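Ketosynthase (Streptomyces sp. MSC090213JE08, PDB 6KXD) probably condenses a fatty acyl-ACP with malonyl-ACP, releasing CO2 to give a 3-oxoacyl-ACP, as the ketosynthase of the ishigamide polyketide pathway. Local coordinates at residues 164-169 with 174-179; 105-110 with 151-156; 283-288 with 318-323; 324-329 with 381-386; 28-31 with 35-38. All blocks are in the same frame, centred on the assembly; numbering follows the deposited sequence.

Contact 1 of 5, residues 164-169 with 174-179; sequences TTVTTA and NYSVGY
T168 lies against one face of the Y175 ring with both of its branches. CG2 stands over the ring, 3.8 Å from its centroid and 16° off the normal, a CH-pi contact. On the same face OG1 comes down toward the rim, 3.2 Å from Y175 CD1. T168 can offer both branches because OG1 sits between its backbone N and carbonyl carbon (chi1 60°), which puts CG2 beside the N and turns the two toward the tyrosine. On the helix, Y175 CG is beside its own N (chi1 -85°), and the ring hangs from the helix toward the loop residue. Its hydroxyl continues past the contact to a hydrogen bond with the backbone O of N171 in the partner chain, so the ring is held by a face and by its far end.

V166 fills in beneath. Its CG1 reaches the Y175 CB at 3.7 Å, with the two side chains crossing at about a right angle, and its CB rests 3.7 Å from S176 OG. That hydroxyl is bonded to A172 O, back along the helix. No hydrogen bond joins the two segments; they meet by the CH-pi contact and buried van der Waals packing that includes two hydroxyls. The tight connection from strand 161-166 into helix 172-185 is consistent with the nucleophile elbow of thiolase-fold enzymes, the turn that in beta-ketoacyl synthases carries the active-site cysteine.

Contact 2 of 5, residues 105-110 with 151-156; sequences AVITVG and VIAREL
I107 and I152 carry the centre of this contact, with V109 and A153 extending it to either end. The delta carbon of I107 reaches the helix: CD1 is 3.8 Å from I152 CG2 and also 3.8 Å from A153 CB, so it settles between two successive residues. Its CG2, anti to the backbone N (chi1 -61° places CG1 beside that N), packs 3.9 Å from I152 CD1. That same CD1 meets V109 CG2 tip to tip at 3.4 Å, closer than carbons usually come, which makes this the tight spot of an otherwise comfortable fit. All four residues are buried and the contact is wholly apolar.

Further out, I152 leans on A86 of helix 77-93, while I107 and A153 both touch V161 of the next strand. E155, on another side of the helix, is bonded by backbone N-H groups of H68, H69 and V70 and forms a salt bridge with R87 of helix 77-93, tying that side to both. The axes of the two segments pass 9.5 Å apart at 131°. Helix 147-156 thus covers one face of the sheet where strand 105-110 runs parallel to strands 161-166 and 191-198, with helix 77-93 beside it.

Contact 3 of 5, residues 283-288 with 318-323; sequences LALDDA and DVYGDA
This is a small helix-to-helix contact made by van der Waals packing, with no hydrogen bond across it, joining the C-terminal turn of helix 274-288 to the last turn of helix 306-320 in the C-terminal half of the fold. From that C-terminal turn L285 alone takes part. CD1 is shared, 4.1 Å from V319 CG1 and also near the Y320 ring, while CD2 lies 3.9 Å from Y320 OH. The leucine has CG beside its backbone N (chi1 -60°) and an extended second torsion, which carries both methyls toward V319 and Y320. V319 and Y320 also pack on I281, one turn earlier.

V319 points its CB at the first helix and offers CG1, the branch anti to the backbone N (chi1 165°). Y320 starts off to one side, but its ring swings back so that the phenol end lies nearest. L285 CD1 meets this ring obliquely, 4.5 Å from CZ. The hydroxyl has its polar partner in Q389, so it takes part here only as bulk. V319 O is bonded by the side-chain amide of Q292, which ties the end of the second helix to the connection leading out of the first. Right after Y320 the chain leaves the helix at G321 with positive phi.

Underneath, L285 and A284 rest on I403 of strand 398-405, so the leucine sits between sheet and neighbouring helix. Helix 306-320 links parallel strands 297-299 and 326-328, a beta-alpha-beta crossover, and such side-by-side helices over a central sheet are characteristic of the layered alpha/beta architecture of thiolase-like enzymes.

Contact 4 of 5, residues 324-329 with 381-386; sequences PPRTVA and VEADVR
R326 and V381 reach toward one another from opposite directions, and the guanidinium group of the arginine ends against two small apolar side chains. NH1 is 4.1 Å from V381 CG2 and NH2 is 4.0 Å from A383 CB, so each terminal nitrogen has one carbon beside it; both come at the flat group obliquely. In the arginine, CG lies beside the backbone N, and the chain is extended at chi2 and bends at chi3 (-73°), which turns the guanidinium toward V381 and A383. V381 meets it with the branch lying between its own backbone N and carbonyl carbon. No hydrogen bond or salt bridge crosses.

Each segment also has polar contacts of its own. T327 OG1 donates to P325 O at 2.9 Å from above the carbonyl plane, 42° out of it. In the other segment D384 is the centre of an inverse gamma turn, and R386 NE lies 3.1 Å from D384 OD2, an ion pair by charge only, since the oxygen is well out of the guanidinium plane. I358 lies behind, touching both R326 and A383. The result is a surface contact between an edge of the main sheet at strand 326-328 and the short antiparallel ribbon of strands 357-358 and 381-382.

Contact 5 of 5, residues 28-31 with 35-38; sequences YTAG and GRSG
G31 O receives the backbone N-H of R36 at 3.0 Å, a fairly straight bond (161° at the hydrogen) made in the carbonyl plane. G35 N lies 3.1 Å from the same oxygen, and R36 CB closes in at 3.6 Å. At G35 the chain takes positive phi, a conformation glycine tolerates easily, and leaves the helix; with two bonds turning back into the last turn this is a Schellman motif.

Having turned, the arginine folds back along the helix it has just left. CG is anti to the backbone N (chi1 -179°) and a bend at chi3 brings the guanidinium obliquely alongside G31: NE is 3.6 Å from G31 CA, and NH2 is 3.7 Å from G31 N. With no side chain at G31, the group can lie this close to the backbone. NH2 comes within 4.2 Å of A30 CB as well, and it has a weak bond to I21 O and a long, weak ion pair with E27.

Y28 points the other way, packing on I347, A348 and L351 and bonding L344 O. Helix 24-34 therefore lies against helix 341-355 and strand 10-19, and the chain leaving its capped end is met at G38 by the backbone of M333, in helix 331-334, before strand 40-41.

How the contacts relate
Contacts 1 and 2 form one continuous block: strands 105-110 and 161-166 are parallel neighbours, with V166 N 2.9 Å from V109 O and T164 N 2.9 Å from I107 O, both probable hydrogen bonds. Their helices follow and precede strand 161-166 in the chain, and the centres are 12 Å apart. Contacts 3 and 4 make a second block in the C-terminal half, 15 Å between centres, joined where Y320 CD1 packs 3.4 Å from P325 CD. Contact 5 lies about 17 Å from contact 4, centre to centre, without touching it. Contact 1 flanks the turn that probably bears the catalytic cysteine; contacts 3, 4 and 5 are 22 to 25 Å from contact 1 between centres.

Contact 1 of 5, residues 164-169 with 174-179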
# COMPACT_ATOMS: atom_id res chain seq x y z
N THR A 164 -7.95 -1.86 -0.78
CA THR A 164 -6.80 -1.21 -0.31
C THR A 164 -5.60 -1.76 -1.06
O THR A 164 -5.26 -2.96 -0.97
CB THR A 164 -6.60 -1.47 1.19
OG1 THR A 164 -7.76 -1.02 1.87
CG2 THR A 164 -5.42 -0.70 1.73
N THR A 165 -4.90 -0.89 -1.77
CA THR A 165 -3.64 -1.32 -2.31
C THR A 165 -2.53 -0.98 -1.32
O THR A 165 -2.41 0.16 -0.94
CB THR A 165 -3.33 -0.60 -3.62
OG1 THR A 165 -4.41 -0.98 -4.47
CG2 THR A 165 -2.02 -1.04 -4.25
N VAL A 166 -1.76 -1.99 -0.94
CA VAL A 166 -0.67 -1.81 -0.03
C VAL A 166 0.61 -1.62 -0.86
O VAL A 166 1.02 -2.47 -1.66
CB VAL A 166 -0.60 -2.97 0.97
CG1 VAL A 166 0.60 -2.79 1.87
CG2 VAL A 166 -1.90 -3.04 1.79
N THR A 167 1.28 -0.51 -0.65
CA THR A 167 2.43 -0.14 -1.48
C THR A 167 3.70 -0.25 -0.62
O THR A 167 4.36 0.71 -0.44
CB THR A 167 2.27 1.25 -2.07
OG1 THR A 167 2.17 2.23 -1.03
CG2 THR A 167 1.04 1.33 -2.97
N THR A 168 3.92 -1.44 -0.07
CA THR A 168 5.12 -1.72 0.72
C THR A 168 6.05 -2.62 -0.10
O THR A 168 6.73 -3.56 0.43
CB THR A 168 4.72 -2.30 2.08
OG1 THR A 168 3.99 -3.51 1.87
CG2 THR A 168 3.90 -1.35 2.92
N ALA A 169 6.00 -2.42 -1.41
CA ALA A 169 6.96 -3.02 -2.36
C ALA A 169 7.06 -4.55 -2.20
O ALA A 169 6.06 -5.28 -2.31
CB ALA A 169 8.25 -2.27 -2.25
N ASN A 174 2.67 -10.03 1.58
CA ASN A 174 2.58 -10.48 2.94
C ASN A 174 1.81 -9.47 3.79
O ASN A 174 1.01 -9.87 4.64
CB ASN A 174 3.97 -10.68 3.55
CG ASN A 174 4.50 -12.09 3.38
OD1 ASN A 174 3.80 -12.94 2.83
ND2 ASN A 174 5.76 -12.29 3.76
N TYR A 175 2.06 -8.18 3.57
CA TYR A 175 1.26 -7.16 4.28
C TYR A 175 -0.22 -7.37 4.00
O TYR A 175 -1.08 -7.24 4.90
CB TYR A 175 1.57 -5.75 3.84
CG TYR A 175 2.74 -5.11 4.53
CD1 TYR A 175 4.04 -5.53 4.29
CD2 TYR A 175 2.53 -4.05 5.38
CE1 TYR A 175 5.10 -4.89 4.91
CE2 TYR A 175 3.58 -3.39 5.98
CZ TYR A 175 4.87 -3.82 5.74
OH TYR A 175 5.89 -3.15 6.37
N SER A 176 -0.51 -7.65 2.73
CA SER A 176 -1.89 -7.74 2.26
C SER A 176 -2.58 -8.96 2.87
O SER A 176 -3.72 -8.87 3.30
CB SER A 176 -1.93 -7.73 0.73
OG SER A 176 -1.51 -6.48 0.20
N VAL A 177 -1.90 -10.12 2.86
CA VAL A 177 -2.41 -11.34 3.44
C VAL A 177 -2.64 -11.11 4.94
O VAL A 177 -3.67 -11.48 5.48
CB VAL A 177 -1.46 -12.53 3.18
CG1 VAL A 177 -1.88 -13.74 3.98
CG2 VAL A 177 -1.37 -12.90 1.71
N GLY A 178 -1.66 -10.49 5.59
CA GLY A 178 -1.75 -10.17 7.00
C GLY A 178 -2.93 -9.27 7.31
O GLY A 178 -3.66 -9.50 8.27
N TYR A 179 -3.18 -8.29 6.43
CA TYR A 179 -4.30 -7.42 6.61
C TYR A 179 -5.61 -8.19 6.45
O TYR A 179 -6.58 -7.98 7.21
CB TYR A 179 -4.28 -6.24 5.64
CG TYR A 179 -5.35 -5.23 5.95
CD1 TYR A 179 -5.50 -4.76 7.25
CD2 TYR A 179 -6.26 -4.82 5.00
CE1 TYR A 179 -6.49 -3.83 7.57
CE2 TYR A 179 -7.24 -3.88 5.31
CZ TYR A 179 -7.35 -3.39 6.60
OH TYR A 179 -8.30 -2.47 6.93

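Contact 2 of 5, residues 105-110 with 151-156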
# COMPACT_ATOMS: atom_id res chain seq x y z
N ALA A 105 -16.23 -7.61 2.16
CA ALA A 105 -14.95 -8.26 1.92
C ALA A 105 -13.87 -7.21 1.92
O ALA A 105 -14.14 -6.00 1.70
CB ALA A 105 -14.99 -8.99 0.59
N VAL A 106 -12.66 -7.69 2.14
CA VAL A 106 -11.53 -6.89 1.96
C VAL A 106 -10.82 -7.41 0.70
O VAL A 106 -10.66 -8.60 0.55
CB VAL A 106 -10.63 -6.89 3.22
CG1 VAL A 106 -9.23 -6.39 2.93
CG2 VAL A 106 -11.26 -6.08 4.33
N ILE A 107 -10.38 -6.48 -0.16
CA ILE A 107 -9.54 -6.78 -1.30
C ILE A 107 -8.29 -5.93 -1.14
O ILE A 107 -8.38 -4.74 -1.16
CB ILE A 107 -10.25 -6.46 -2.62
CG1 ILE A 107 -11.52 -7.29 -2.80
CG2 ILE A 107 -9.28 -6.62 -3.78
CD1 ILE A 107 -12.28 -6.92 -4.04
N THR A 108 -7.17 -6.58 -0.94
CA THR A 108 -5.95 -5.87 -0.64
C THR A 108 -4.85 -6.50 -1.50
O THR A 108 -4.60 -7.71 -1.40
CB THR A 108 -5.73 -5.82 0.87
OG1 THR A 108 -4.48 -5.19 1.14
CG2 THR A 108 -5.78 -7.18 1.50
N VAL A 109 -4.37 -5.66 -2.42
CA VAL A 109 -3.40 -5.98 -3.40
C VAL A 109 -2.16 -5.16 -3.10
O VAL A 109 -2.20 -3.96 -3.05
CB VAL A 109 -3.88 -5.69 -4.83
CG1 VAL A 109 -2.79 -6.05 -5.82
CG2 VAL A 109 -5.16 -6.45 -5.15
N GLY A 110 -1.05 -5.86 -2.99
CA GLY A 110 0.24 -5.23 -2.81
C GLY A 110 0.83 -4.87 -4.15
O GLY A 110 0.60 -5.54 -5.13
N VAL A 151 -10.25 -2.41 -9.22
CA VAL A 151 -10.68 -3.10 -10.46
C VAL A 151 -11.11 -4.54 -10.17
O VAL A 151 -11.89 -5.07 -10.94
CB VAL A 151 -9.63 -3.10 -11.58
CG1 VAL A 151 -9.49 -1.73 -12.19
CG2 VAL A 151 -8.32 -3.67 -11.09
N ILE A 152 -10.50 -5.20 -9.18
CA ILE A 152 -10.90 -6.51 -8.79
C ILE A 152 -12.36 -6.46 -8.35
O ILE A 152 -13.12 -7.35 -8.70
CB ILE A 152 -10.04 -7.10 -7.69
CG1 ILE A 152 -8.61 -7.33 -8.21
CG2 ILE A 152 -10.69 -8.36 -7.13
CD1 ILE A 152 -7.63 -7.67 -7.17
N ALA A 153 -12.68 -5.44 -7.54
CA ALA A 153 -14.05 -5.36 -7.03
C ALA A 153 -14.98 -5.18 -8.24
O ALA A 153 -16.11 -5.75 -8.29
CB ALA A 153 -14.21 -4.25 -6.03
N ARG A 154 -14.54 -4.35 -9.17
CA ARG A 154 -15.31 -4.07 -10.38
C ARG A 154 -15.56 -5.37 -11.16
O ARG A 154 -16.69 -5.66 -11.56
CB ARG A 154 -14.60 -3.05 -11.26
CG ARG A 154 -14.71 -1.63 -10.72
CD ARG A 154 -14.11 -0.63 -11.68
NE ARG A 154 -14.79 -0.64 -12.96
CZ ARG A 154 -14.26 -0.12 -14.07
NH1 ARG A 154 -13.11 0.52 -14.00
NH2 ARG A 154 -14.90 -0.23 -15.22
N GLU A 155 -14.49 -6.10 -11.42
CA GLU A 155 -14.58 -7.33 -12.22
C GLU A 155 -15.44 -8.41 -11.52
O GLU A 155 -16.23 -9.12 -12.18
CB GLU A 155 -13.18 -7.85 -12.47
CG GLU A 155 -13.15 -9.16 -13.20
CD GLU A 155 -13.69 -9.14 -14.63
OE1 GLU A 155 -13.87 -8.05 -15.19
OE2 GLU A 155 -13.94 -10.26 -15.17
N LEU A 156 -15.33 -8.54 -10.20
CA LEU A 156 -16.04 -9.58 -9.50
C LEU A 156 -17.42 -9.10 -9.01
O LEU A 156 -18.13 -9.90 -8.37
CB LEU A 156 -15.17 -10.12 -8.37
CG LEU A 156 -13.86 -10.73 -8.86
CD1 LEU A 156 -13.04 -11.22 -7.69
CD2 LEU A 156 -14.14 -11.84 -9.85

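Contact 3 of 5, residues 283-288 with 318-323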
# COMPACT_ATOMS: atom_id res chain seq x y z
N LEU A 283 7.97 -11.71 15.71
CA LEU A 283 6.59 -11.23 15.85
C LEU A 283 5.60 -12.20 15.19
O LEU A 283 4.52 -12.51 15.74
CB LEU A 283 6.49 -9.83 15.25
CG LEU A 283 7.04 -8.72 16.14
CD1 LEU A 283 7.23 -7.44 15.34
CD2 LEU A 283 6.12 -8.49 17.33
N ALA A 284 6.00 -12.71 14.03
CA ALA A 284 5.22 -13.61 13.27
C ALA A 284 5.04 -14.93 14.03
O ALA A 284 3.93 -15.49 14.11
CB ALA A 284 5.87 -13.82 11.93
N LEU A 285 6.14 -15.43 14.60
CA LEU A 285 6.04 -16.68 15.35
C LEU A 285 5.12 -16.48 16.56
O LEU A 285 4.29 -17.31 16.86
CB LEU A 285 7.45 -17.14 15.74
CG LEU A 285 8.42 -17.40 14.59
CD1 LEU A 285 9.81 -17.69 15.13
CD2 LEU A 285 7.96 -18.51 13.68
N ASP A 286 5.24 -15.32 17.24
CA ASP A 286 4.43 -15.02 18.40
C ASP A 286 2.96 -14.90 18.00
O ASP A 286 2.08 -15.40 18.69
CB ASP A 286 4.89 -13.77 19.14
CG ASP A 286 4.09 -13.56 20.42
OD1 ASP A 286 4.22 -14.40 21.35
OD2 ASP A 286 3.31 -12.58 20.48
N ASP A 287 2.69 -14.26 16.86
CA ASP A 287 1.33 -14.12 16.40
C ASP A 287 0.76 -15.48 16.01
O ASP A 287 -0.41 -15.71 16.22
CB ASP A 287 1.23 -13.20 15.19
CG ASP A 287 -0.19 -12.87 14.80
OD1 ASP A 287 -1.02 -12.70 15.71
OD2 ASP A 287 -0.48 -12.80 13.60
N ALA A 288 1.59 -16.29 15.37
CA ALA A 288 1.23 -17.63 14.87
C ALA A 288 1.06 -18.58 16.06
O ALA A 288 0.28 -19.51 16.01
CB ALA A 288 2.29 -18.11 13.92
N ASP A 318 19.96 -15.66 13.85
CA ASP A 318 19.68 -15.01 15.13
C ASP A 318 18.45 -15.62 15.79
O ASP A 318 18.46 -15.85 16.99
CB ASP A 318 19.39 -13.52 15.02
CG ASP A 318 20.62 -12.66 14.86
OD1 ASP A 318 21.73 -13.19 15.02
OD2 ASP A 318 20.44 -11.45 14.57
N VAL A 319 17.38 -15.83 15.01
CA VAL A 319 16.15 -16.21 15.58
C VAL A 319 16.13 -17.70 15.91
O VAL A 319 15.52 -18.12 16.87
CB VAL A 319 14.98 -15.85 14.64
CG1 VAL A 319 13.71 -16.56 15.07
CG2 VAL A 319 14.79 -14.34 14.56
N TYR A 320 16.73 -18.51 15.05
CA TYR A 320 16.54 -19.95 15.10
C TYR A 320 17.72 -20.63 15.80
O TYR A 320 17.65 -21.81 16.03
CB TYR A 320 16.36 -20.53 13.70
CG TYR A 320 14.98 -20.30 13.16
CD1 TYR A 320 13.97 -21.22 13.39
CD2 TYR A 320 14.66 -19.14 12.47
CE1 TYR A 320 12.68 -21.01 12.93
CE2 TYR A 320 13.38 -18.93 11.99
CZ TYR A 320 12.39 -19.86 12.22
OH TYR A 320 11.12 -19.69 11.77
N GLY A 321 18.76 -19.86 16.10
CA GLY A 321 20.07 -20.43 16.41
C GLY A 321 20.72 -21.01 15.17
O GLY A 321 20.25 -20.84 14.03
N ASP A 322 21.78 -21.79 15.41
CA ASP A 322 22.74 -22.13 14.39
C ASP A 322 22.30 -23.38 13.62
O ASP A 322 22.94 -23.75 12.62
CB ASP A 322 24.13 -22.15 15.03
CG ASP A 322 24.53 -20.78 15.60
OD1 ASP A 322 24.26 -19.77 14.93
OD2 ASP A 322 25.11 -20.73 16.70
N ALA A 323 21.16 -23.98 14.01
CA ALA A 323 20.43 -24.99 13.19
C ALA A 323 19.07 -24.46 12.72
O ALA A 323 18.02 -25.02 13.05
CB ALA A 323 20.28 -26.27 13.97

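Contact 4 of 5, residues 324-329 with 381-386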
# COMPACT_ATOMS: atom_id res chain seq x y z
N PRO A 324 19.03 -23.42 11.86
CA PRO A 324 17.76 -22.92 11.33
C PRO A 324 17.09 -23.93 10.40
O PRO A 324 17.72 -24.86 9.91
CB PRO A 324 18.18 -21.66 10.56
CG PRO A 324 19.58 -21.98 10.10
CD PRO A 324 20.19 -22.72 11.28
N PRO A 325 15.79 -23.76 10.07
CA PRO A 325 15.13 -24.68 9.15
C PRO A 325 15.70 -24.44 7.75
O PRO A 325 16.44 -23.45 7.50
CB PRO A 325 13.65 -24.31 9.25
CG PRO A 325 13.68 -22.85 9.63
CD PRO A 325 14.90 -22.67 10.50
N ARG A 326 15.37 -25.36 6.84
CA ARG A 326 15.69 -25.18 5.45
C ARG A 326 15.11 -23.85 4.98
O ARG A 326 13.99 -23.53 5.33
CB ARG A 326 15.12 -26.34 4.62
CG ARG A 326 15.96 -27.60 4.72
CD ARG A 326 15.27 -28.84 4.20
NE ARG A 326 14.21 -29.29 5.09
CZ ARG A 326 13.59 -30.46 4.95
NH1 ARG A 326 13.99 -31.30 4.01
NH2 ARG A 326 12.58 -30.77 5.75
N THR A 327 15.90 -23.12 4.21
CA THR A 327 15.62 -21.77 3.83
C THR A 327 15.82 -21.68 2.32
O THR A 327 16.91 -21.71 1.82
CB THR A 327 16.48 -20.79 4.64
OG1 THR A 327 16.13 -20.93 6.01
CG2 THR A 327 16.34 -19.36 4.17
N VAL A 328 14.71 -21.51 1.60
CA VAL A 328 14.68 -21.53 0.18
C VAL A 328 14.23 -20.18 -0.37
O VAL A 328 13.51 -19.43 0.31
CB VAL A 328 13.73 -22.65 -0.30
CG1 VAL A 328 14.02 -23.95 0.43
CG2 VAL A 328 12.26 -22.28 -0.17
N ALA A 329 14.64 -19.91 -1.60
CA ALA A 329 14.41 -18.65 -2.29
C ALA A 329 13.69 -18.90 -3.63
O ALA A 329 14.29 -19.11 -4.65
CB ALA A 329 15.71 -17.92 -2.47
N VAL A 381 12.32 -31.13 -2.80
CA VAL A 381 12.35 -32.34 -2.00
C VAL A 381 10.95 -32.55 -1.45
O VAL A 381 10.16 -31.63 -1.42
CB VAL A 381 13.43 -32.27 -0.90
CG1 VAL A 381 14.83 -32.29 -1.50
CG2 VAL A 381 13.25 -31.05 -0.00
N GLU A 382 10.63 -33.81 -1.12
CA GLU A 382 9.46 -34.16 -0.39
C GLU A 382 9.70 -33.87 1.08
O GLU A 382 10.84 -34.01 1.54
CB GLU A 382 9.20 -35.67 -0.45
CG GLU A 382 8.59 -36.14 -1.74
CD GLU A 382 8.25 -37.63 -1.80
OE1 GLU A 382 7.62 -38.02 -2.78
OE2 GLU A 382 8.62 -38.38 -0.87
N ALA A 383 8.65 -33.52 1.82
CA ALA A 383 8.74 -33.38 3.26
C ALA A 383 7.34 -33.34 3.85
O ALA A 383 6.38 -33.08 3.13
CB ALA A 383 9.51 -32.13 3.63
N ASP A 384 7.27 -33.56 5.16
CA ASP A 384 6.06 -33.43 5.92
C ASP A 384 5.97 -31.96 6.35
O ASP A 384 6.18 -31.62 7.52
CB ASP A 384 6.03 -34.41 7.09
CG ASP A 384 4.85 -34.17 8.01
OD1 ASP A 384 3.72 -34.07 7.49
OD2 ASP A 384 5.07 -34.06 9.23
N VAL A 385 5.69 -31.10 5.38
CA VAL A 385 5.64 -29.65 5.62
C VAL A 385 4.28 -29.32 6.23
O VAL A 385 3.25 -29.40 5.58
CB VAL A 385 5.93 -28.88 4.33
CG1 VAL A 385 7.25 -29.31 3.70
CG2 VAL A 385 4.83 -29.03 3.32
N ARG A 386 4.30 -28.96 7.51
CA ARG A 386 3.09 -28.62 8.24
C ARG A 386 3.00 -27.09 8.46
O ARG A 386 1.91 -26.57 8.49
CB ARG A 386 3.03 -29.39 9.57
CG ARG A 386 2.95 -30.91 9.44
CD ARG A 386 3.50 -31.61 10.68
NE ARG A 386 4.94 -31.39 10.86
CZ ARG A 386 5.61 -31.54 12.01
NH1 ARG A 386 5.00 -32.04 13.07
NH2 ARG A 386 6.88 -31.19 12.10

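Contact 5 of 5, residues 28-31 with 35-38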
# COMPACT_ATOMS: atom_id res chain seq x y z
N TYR A 28 1.45 -23.59 -11.61
CA TYR A 28 2.37 -22.93 -10.69
C TYR A 28 2.96 -23.97 -9.75
O TYR A 28 4.15 -23.96 -9.51
CB TYR A 28 1.67 -21.83 -9.89
CG TYR A 28 2.57 -21.03 -8.98
CD1 TYR A 28 3.63 -20.32 -9.50
CD2 TYR A 28 2.31 -20.93 -7.63
CE1 TYR A 28 4.45 -19.54 -8.69
CE2 TYR A 28 3.11 -20.15 -6.80
CZ TYR A 28 4.20 -19.48 -7.33
OH TYR A 28 4.97 -18.69 -6.52
N THR A 29 2.12 -24.87 -9.24
CA THR A 29 2.61 -25.97 -8.46
C THR A 29 3.64 -26.78 -9.29
O THR A 29 4.62 -27.29 -8.71
CB THR A 29 1.48 -26.89 -8.00
OG1 THR A 29 0.47 -26.07 -7.41
CG2 THR A 29 1.97 -27.92 -7.02
N ALA A 30 3.42 -26.89 -10.60
CA ALA A 30 4.32 -27.64 -11.51
C ALA A 30 5.65 -26.90 -11.56
O ALA A 30 6.70 -27.51 -11.34
CB ALA A 30 3.75 -27.78 -12.91
N GLY A 31 5.59 -25.60 -11.86
CA GLY A 31 6.77 -24.76 -12.02
C GLY A 31 7.63 -24.81 -10.78
O GLY A 31 8.85 -24.95 -10.89
N GLY A 35 11.54 -26.46 -10.53
CA GLY A 35 12.66 -25.55 -10.64
C GLY A 35 12.62 -24.80 -11.95
O GLY A 35 13.63 -24.34 -12.46
N ARG A 36 11.41 -24.55 -12.46
CA ARG A 36 11.29 -23.75 -13.69
C ARG A 36 11.89 -22.36 -13.43
O ARG A 36 11.73 -21.80 -12.37
CB ARG A 36 9.83 -23.72 -14.15
CG ARG A 36 9.60 -22.94 -15.44
CD ARG A 36 8.45 -23.47 -16.27
NE ARG A 36 7.26 -23.85 -15.52
CZ ARG A 36 6.22 -24.49 -16.05
NH1 ARG A 36 6.32 -24.97 -17.28
NH2 ARG A 36 5.10 -24.63 -15.37
N SER A 37 12.63 -21.82 -14.40
CA SER A 37 13.09 -20.45 -14.30
C SER A 37 12.23 -19.63 -15.24
O SER A 37 11.96 -20.03 -16.36
CB SER A 37 14.55 -20.29 -14.62
OG SER A 37 14.82 -18.96 -15.02
N GLY A 38 11.77 -18.48 -14.74
CA GLY A 38 10.94 -17.62 -15.54
C GLY A 38 11.72 -16.63 -16.36
O GLY A 38 11.13 -15.68 -16.86